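Local coordinates for protein inositol-1-monophosphatase (PDB 5ZHH) that probably hydrolyses inositol monophosphates to free inositol and inorganic phosphate, at residues A101-I106 with S188-L193; V21-L26 with D121-E126. All coordinates share one frame; numbering follows the deposited sequence.

Residues 101-106 face both contacts, an example of how one piece of chain can serve two layers of a fold. In contact 1 the side chains of Cys103 and Ser105 meet the start of helix 191-199, whereas Val104, pointing away from that helix, reaches helix 3-25 of contact 2: its CG2 lies 3.6 Å from Leu22 CD1. Phe102 makes the second bridge, with CZ 4.0 Å from Phe123 CB and its carbonyl O 3.7 Å from Pro122 CD. The centres of the two contacts are about 12 Å apart, and their segments alternate along the chain. Contact 1 lies nearer the middle of the chain, probably beside the active site, and contact 2 farther out; both touch a neighbouring subunit.

Contact 1: residues A101-I106 with S188-L193; sequences AFCVSI and SGSAAL
The capped beginning of helix 191-199 rests on the start of strand 103-110 and the residues leading into it, with Ser190, Ala192 and Leu193 laid against Ala101 and Cys103. Ser190 is the N-cap. Its OG, turned anti to the backbone N (chi1 169°), reaches forward to the open start of the helix and accepts from Leu193 N at 3.2 Å in a nearly straight bond (165°). The same hydroxyl is hydrogen-bonded to Asp90, whose carboxylate also takes Ala192 N, so this buried oxygen is gripped from two sequence regions; Ser190 CB meanwhile packs 3.5 Å from Ala101 O. Asp90 ends strand 82-90, where members of the inositol monophosphatase family carry metal-binding aspartates, so the cap hydroxyl and Ala192 N probably help to position it. Cys103 SG lies 3.6 Å from Ala192 CB and 3.9 Å from Leu193 CG, and it also passes 3.7 Å from Ser190 OG without bonding to it. Leu193 extends its CD1 branch to the backbone just before the strand, 3.6 Å from Phe102 N, while CD2 approaches Cys103 CB. Before the cap, Ser188 OG accepts from Ser190 N in an ST turn and is hydrogen-bonded to Asp194. Ser188 O and Ala101 O share a further partner, the side-chain amide of Asn94, next to the point where Ala101 CB sits 3.6 Å from Ser188 O.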
ATOM      1  N   ALA A 101      -5.694   6.232  14.227  1.00 31.93           N
ATOM      2  CA  ALA A 101      -6.714   7.227  13.881  1.00 29.32           C
ATOM      3  C   ALA A 101      -6.149   8.597  14.266  1.00 26.79           C
ATOM      4  O   ALA A 101      -6.455   9.162  15.319  1.00 27.19           O
ATOM      5  CB  ALA A 101      -8.059   6.963  14.558  1.00 32.52           C
ATOM      6  N   PHE A 102      -5.277   9.118  13.404  1.00 25.18           N
ATOM      7  CA  PHE A 102      -4.714  10.447  13.579  1.00 27.02           C
ATOM      8  C   PHE A 102      -4.406  11.008  12.197  1.00 27.45           C
ATOM      9  O   PHE A 102      -4.308  10.265  11.216  1.00 27.56           O
ATOM     10  CB  PHE A 102      -3.460  10.417  14.467  1.00 29.17           C
ATOM     11  CG  PHE A 102      -2.414   9.458  13.991  1.00 34.04           C
ATOM     12  CD1 PHE A 102      -1.502   9.831  13.017  1.00 34.15           C
ATOM     13  CD2 PHE A 102      -2.356   8.171  14.498  1.00 35.89           C
ATOM     14  CE1 PHE A 102      -0.539   8.940  12.569  1.00 37.74           C
ATOM     15  CE2 PHE A 102      -1.401   7.279  14.052  1.00 36.68           C
ATOM     16  CZ  PHE A 102      -0.495   7.662  13.087  1.00 35.65           C
ATOM     17  N   CYS A 103      -4.256  12.327  12.125  1.00 26.09           N
ATOM     18  CA  CYS A 103      -4.148  12.974  10.827  1.00 24.91           C
ATOM     19  C   CYS A 103      -3.594  14.378  10.997  1.00 24.77           C
ATOM     20  O   CYS A 103      -3.491  14.903  12.107  1.00 26.76           O
ATOM     21  CB  CYS A 103      -5.509  13.031  10.131  1.00 26.77           C
ATOM     22  SG  CYS A 103      -6.694  14.041  11.052  1.00 29.06           S
ATOM     23  N   VAL A 104      -3.239  14.975   9.861  1.00 23.15           N
ATOM     24  CA  VAL A 104      -2.973  16.402   9.740  1.00 24.40           C
ATOM     25  C   VAL A 104      -4.231  17.031   9.164  1.00 26.09           C
ATOM     26  O   VAL A 104      -4.816  16.492   8.215  1.00 26.43           O
ATOM     27  CB  VAL A 104      -1.756  16.665   8.834  1.00 29.74           C
ATOM     28  CG1 VAL A 104      -1.411  18.155   8.791  1.00 29.62           C
ATOM     29  CG2 VAL A 104      -0.561  15.850   9.300  1.00 29.63           C
ATOM     30  N   SER A 105      -4.673  18.146   9.747  1.00 26.39           N
ATOM     31  CA  SER A 105      -5.859  18.857   9.275  1.00 25.73           C
ATOM     32  C   SER A 105      -5.453  20.280   8.925  1.00 27.89           C
ATOM     33  O   SER A 105      -4.901  20.992   9.769  1.00 29.59           O
ATOM     34  CB  SER A 105      -6.968  18.854  10.337  1.00 27.10           C
ATOM     35  OG  SER A 105      -8.134  19.520   9.875  1.00 27.58           O
ATOM     36  N   ILE A 106      -5.730  20.693   7.686  1.00 26.02           N
ATOM     37  CA  ILE A 106      -5.365  22.018   7.186  1.00 25.13           C
ATOM     38  C   ILE A 106      -6.603  22.636   6.553  1.00 25.43           C
ATOM     39  O   ILE A 106      -7.029  22.211   5.472  1.00 26.79           O
ATOM     40  CB  ILE A 106      -4.217  21.950   6.171  1.00 27.49           C
ATOM     41  CG1 ILE A 106      -2.978  21.326   6.818  1.00 30.00           C
ATOM     42  CG2 ILE A 106      -3.909  23.334   5.625  1.00 29.36           C
ATOM     43  CD1 ILE A 106      -1.813  21.154   5.867  1.00 29.84           C
ATOM     44  N   SER A 188     -13.579   7.165  17.625  1.00 23.09           N
ATOM     45  CA  SER A 188     -12.308   6.930  16.950  1.00 24.17           C
ATOM     46  C   SER A 188     -11.152   7.642  17.625  1.00 27.92           C
ATOM     47  O   SER A 188     -10.028   7.125  17.618  1.00 28.69           O
ATOM     48  CB  SER A 188     -12.377   7.405  15.495  1.00 23.87           C
ATOM     49  OG  SER A 188     -12.304   8.826  15.450  1.00 28.33           O
ATOM     50  N   GLY A 189     -11.403   8.817  18.194  1.00 27.19           N
ATOM     51  CA  GLY A 189     -10.365   9.628  18.790  1.00 28.53           C
ATOM     52  C   GLY A 189      -9.801  10.730  17.913  1.00 26.68           C
ATOM     53  O   GLY A 189      -8.850  11.395  18.333  1.00 26.79           O
ATOM     54  N   SER A 190     -10.355  10.957  16.718  1.00 23.24           N
ATOM     55  CA  SER A 190      -9.917  12.062  15.860  1.00 22.02           C
ATOM     56  C   SER A 190     -11.133  12.755  15.262  1.00 25.03           C
ATOM     57  O   SER A 190     -11.813  12.185  14.401  1.00 26.80           O
ATOM     58  CB  SER A 190      -8.986  11.573  14.747  1.00 22.83           C
ATOM     59  OG  SER A 190      -8.781  12.604  13.790  1.00 25.95           O
ATOM     60  N   ALA A 191     -11.384  13.996  15.687  1.00 26.03           N
ATOM     61  CA  ALA A 191     -12.540  14.739  15.186  1.00 25.98           C
ATOM     62  C   ALA A 191     -12.422  15.028  13.689  1.00 25.38           C
ATOM     63  O   ALA A 191     -13.422  14.985  12.962  1.00 26.86           O
ATOM     64  CB  ALA A 191     -12.714  16.033  15.984  1.00 25.09           C
ATOM     65  N   ALA A 192     -11.212  15.338  13.208  1.00 25.14           N
ATOM     66  CA  ALA A 192     -11.050  15.607  11.781  1.00 24.25           C
ATOM     67  C   ALA A 192     -11.361  14.365  10.956  1.00 24.48           C
ATOM     68  O   ALA A 192     -12.078  14.440   9.950  1.00 23.67           O
ATOM     69  CB  ALA A 192      -9.635  16.112  11.484  1.00 24.24           C
ATOM     70  N   LEU A 193     -10.852  13.206  11.381  1.00 23.87           N
ATOM     71  CA  LEU A 193     -11.172  11.971  10.673  1.00 26.23           C
ATOM     72  C   LEU A 193     -12.643  11.616  10.803  1.00 25.79           C
ATOM     73  O   LEU A 193     -13.220  11.040   9.874  1.00 27.94           O
ATOM     74  CB  LEU A 193     -10.297  10.818  11.168  1.00 24.72           C
ATOM     75  CG  LEU A 193      -8.858  10.868  10.630  1.00 28.65           C
ATOM     76  CD1 LEU A 193      -8.010   9.735  11.206  1.00 29.80           C
ATOM     77  CD2 LEU A 193      -8.855  10.826   9.103  1.00 31.34           C
TER

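Contact 2: residues V21-L26 with D121-E126; sequences VLQGYL and DPFHDE
Gln23 and Pro122 bury the most surface here, followed by Phe123, and together they illustrate how a helix can be joined to a turn by packing rather than by polar bonds. The first torsion of Gln23 (chi1 -80°) sets CG beside its backbone N and against the proline, 3.5 Å from Pro122 CB; the bend at chi2 (-57°) then swings the amide alongside the Pro122-Phe123 peptide. There Gln23 CD stands 3.5 Å from Pro122 O, and Gln23 OE1 comes equally close to Phe123 N at too poor an angle for a hydrogen bond. An alanine here would lack the CG and amide contacts, and would probably leave a gap beside Pro122 and the Phe123 peptide. Leu26, the last residue before an unmodelled segment, sets CD2 at the edge of the Phe123 ring, 3.4 Å from Phe123 CD1, the two side chains crossing at about a right angle. Within the turn, Asp121 OD1 accepts a straight bond from His124 N (3.1 Å), which comes from above the carboxylate plane, and a weak one from Phe123 N. Asp121 OD2 is met on its syn side by His124 ND1 at 2.7 Å, fixing the imidazole, whose ring stacks on His124 of a neighbouring subunit. Helix 3-25 thus packs against the turn of a beta hairpin, strands 113-121 and 126-131, closed by a G1 beta bulge in which Asp125 and Glu126 together sit across from Asp121.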
ATOM      1  N   VAL A  21       6.434  13.412   7.755  1.00 29.00           N
ATOM      2  CA  VAL A  21       7.157  13.617   9.007  1.00 31.90           C
ATOM      3  C   VAL A  21       6.536  12.793  10.131  1.00 34.70           C
ATOM      4  O   VAL A  21       7.247  12.141  10.906  1.00 34.90           O
ATOM      5  CB  VAL A  21       7.204  15.116   9.352  1.00 32.67           C
ATOM      6  CG1 VAL A  21       7.666  15.316  10.778  1.00 34.71           C
ATOM      7  CG2 VAL A  21       8.143  15.840   8.380  1.00 31.43           C
ATOM      8  N   LEU A  22       5.202  12.805  10.239  1.00 34.21           N
ATOM      9  CA  LEU A  22       4.543  12.015  11.276  1.00 34.21           C
ATOM     10  C   LEU A  22       4.816  10.526  11.096  1.00 37.14           C
ATOM     11  O   LEU A  22       5.008   9.800  12.080  1.00 37.81           O
ATOM     12  CB  LEU A  22       3.034  12.282  11.278  1.00 33.37           C
ATOM     13  CG  LEU A  22       2.539  13.672  11.689  1.00 34.45           C
ATOM     14  CD1 LEU A  22       1.019  13.716  11.688  1.00 34.28           C
ATOM     15  CD2 LEU A  22       3.075  14.044  13.059  1.00 33.83           C
ATOM     16  N   GLN A  23       4.821  10.046   9.847  1.00 38.60           N
ATOM     17  CA  GLN A  23       5.134   8.639   9.603  1.00 42.90           C
ATOM     18  C   GLN A  23       6.574   8.305   9.972  1.00 45.30           C
ATOM     19  O   GLN A  23       6.868   7.164  10.344  1.00 46.31           O
ATOM     20  CB  GLN A  23       4.825   8.241   8.160  1.00 43.89           C
ATOM     21  CG  GLN A  23       3.346   7.965   7.974  1.00 48.76           C
ATOM     22  CD  GLN A  23       2.836   6.881   8.935  1.00 52.40           C
ATOM     23  OE1 GLN A  23       2.014   7.155   9.815  1.00 54.65           O
ATOM     24  NE2 GLN A  23       3.326   5.655   8.772  1.00 53.83           N
ATOM     25  N   GLY A  24       7.503   9.239   9.767  1.00 41.87           N
ATOM     26  CA  GLY A  24       8.872   8.996  10.191  1.00 41.46           C
ATOM     27  C   GLY A  24       9.001   8.799  11.690  1.00 43.85           C
ATOM     28  O   GLY A  24       9.714   7.906  12.151  1.00 46.37           O
ATOM     29  N   TYR A  25       8.322   9.644  12.470  1.00 42.32           N
ATOM     30  CA  TYR A  25       8.380   9.563  13.929  1.00 47.74           C
ATOM     31  C   TYR A  25       7.645   8.359  14.510  1.00 53.19           C
ATOM     32  O   TYR A  25       7.992   7.899  15.604  1.00 55.35           O
ATOM     33  CB  TYR A  25       7.788  10.830  14.542  1.00 45.82           C
ATOM     34  CG  TYR A  25       8.742  11.993  14.659  1.00 47.91           C
ATOM     35  CD1 TYR A  25       9.534  12.142  15.789  1.00 49.67           C
ATOM     36  CD2 TYR A  25       8.834  12.956  13.660  1.00 48.00           C
ATOM     37  CE1 TYR A  25      10.407  13.200  15.914  1.00 52.06           C
ATOM     38  CE2 TYR A  25       9.707  14.021  13.778  1.00 49.47           C
ATOM     39  CZ  TYR A  25      10.490  14.136  14.907  1.00 51.70           C
ATOM     40  OH  TYR A  25      11.357  15.196  15.025  1.00 54.06           O
ATOM     41  N   LEU A  26       6.634   7.845  13.820  1.00 54.26           N
ATOM     42  CA  LEU A  26       5.746   6.835  14.399  1.00 56.19           C
ATOM     43  C   LEU A  26       6.460   5.516  14.650  1.00 56.74           C
ATOM     44  O   LEU A  26       7.140   4.985  13.763  1.00 58.79           O
ATOM     45  CB  LEU A  26       4.540   6.624  13.474  1.00 54.38           C
ATOM     46  CG  LEU A  26       3.510   5.558  13.849  1.00 54.46           C
ATOM     47  CD1 LEU A  26       2.606   6.018  14.978  1.00 55.15           C
ATOM     48  CD2 LEU A  26       2.679   5.211  12.642  1.00 53.92           C
ATOM     49  N   ASP A 121      -4.590  11.238   6.654  1.00 25.54           N
ATOM     50  CA  ASP A 121      -4.271  10.114   7.527  1.00 27.13           C
ATOM     51  C   ASP A 121      -3.026   9.445   6.963  1.00 26.00           C
ATOM     52  O   ASP A 121      -3.131   8.701   5.985  1.00 25.91           O
ATOM     53  CB  ASP A 121      -5.453   9.137   7.574  1.00 29.48           C
ATOM     54  CG  ASP A 121      -5.165   7.855   8.362  1.00 30.49           C
ATOM     55  OD1 ASP A 121      -4.016   7.606   8.792  1.00 29.74           O
ATOM     56  OD2 ASP A 121      -6.119   7.067   8.527  1.00 33.63           O
ATOM     57  N   PRO A 122      -1.838   9.682   7.532  1.00 27.48           N
ATOM     58  CA  PRO A 122      -0.620   9.111   6.936  1.00 30.77           C
ATOM     59  C   PRO A 122      -0.428   7.634   7.230  1.00 33.87           C
ATOM     60  O   PRO A 122       0.341   6.981   6.511  1.00 36.13           O
ATOM     61  CB  PRO A 122       0.500   9.947   7.567  1.00 32.48           C
ATOM     62  CG  PRO A 122      -0.049  10.321   8.907  1.00 32.63           C
ATOM     63  CD  PRO A 122      -1.538  10.510   8.714  1.00 29.18           C
ATOM     64  N   PHE A 123      -1.097   7.089   8.251  1.00 36.04           N
ATOM     65  CA  PHE A 123      -0.943   5.671   8.564  1.00 35.21           C
ATOM     66  C   PHE A 123      -1.667   4.798   7.549  1.00 34.16           C
ATOM     67  O   PHE A 123      -1.129   3.775   7.113  1.00 35.68           O
ATOM     68  CB  PHE A 123      -1.451   5.378   9.977  1.00 37.24           C
ATOM     69  CG  PHE A 123      -1.151   3.976  10.446  1.00 39.10           C
ATOM     70  CD1 PHE A 123       0.076   3.666  11.012  1.00 42.08           C
ATOM     71  CD2 PHE A 123      -2.085   2.964  10.296  1.00 38.93           C
ATOM     72  CE1 PHE A 123       0.359   2.377  11.436  1.00 41.47           C
ATOM     73  CE2 PHE A 123      -1.807   1.674  10.714  1.00 39.48           C
ATOM     74  CZ  PHE A 123      -0.584   1.383  11.283  1.00 40.34           C
ATOM     75  N   HIS A 124      -2.883   5.185   7.161  1.00 31.18           N
ATOM     76  CA  HIS A 124      -3.648   4.483   6.137  1.00 30.79           C
ATOM     77  C   HIS A 124      -3.491   5.110   4.761  1.00 30.57           C
ATOM     78  O   HIS A 124      -4.073   4.606   3.792  1.00 29.60           O
ATOM     79  CB  HIS A 124      -5.128   4.458   6.516  1.00 31.28           C
ATOM     80  CG  HIS A 124      -5.399   3.758   7.809  1.00 35.62           C
ATOM     81  ND1 HIS A 124      -6.057   4.360   8.860  1.00 37.02           N
ATOM     82  CD2 HIS A 124      -5.099   2.503   8.220  1.00 37.43           C
ATOM     83  CE1 HIS A 124      -6.152   3.506   9.864  1.00 37.34           C
ATOM     84  NE2 HIS A 124      -5.581   2.372   9.502  1.00 36.32           N
ATOM     85  N   ASP A 125      -2.744   6.207   4.667  1.00 27.95           N
ATOM     86  CA  ASP A 125      -2.542   6.941   3.424  1.00 27.56           C
ATOM     87  C   ASP A 125      -3.881   7.291   2.768  1.00 28.75           C
ATOM     88  O   ASP A 125      -4.168   6.926   1.627  1.00 33.78           O
ATOM     89  CB  ASP A 125      -1.641   6.149   2.473  1.00 30.25           C
ATOM     90  CG  ASP A 125      -1.203   6.969   1.286  1.00 35.13           C
ATOM     91  OD1 ASP A 125      -1.031   8.194   1.447  1.00 36.77           O
ATOM     92  OD2 ASP A 125      -1.041   6.396   0.192  1.00 40.63           O
ATOM     93  N   GLU A 126      -4.716   8.000   3.521  1.00 26.66           N
ATOM     94  CA  GLU A 126      -5.995   8.480   3.015  1.00 26.30           C
ATOM     95  C   GLU A 126      -5.985  10.000   3.008  1.00 26.68           C
ATOM     96  O   GLU A 126      -5.863  10.629   4.065  1.00 26.76           O
ATOM     97  CB  GLU A 126      -7.160   7.937   3.850  1.00 29.18           C
ATOM     98  CG  GLU A 126      -7.362   6.448   3.649  1.00 33.92           C
ATOM     99  CD  GLU A 126      -8.672   5.954   4.216  1.00 37.04           C
ATOM    100  OE1 GLU A 126      -9.234   4.996   3.645  1.00 38.53           O
ATOM    101  OE2 GLU A 126      -9.150   6.542   5.205  1.00 37.19           O
TER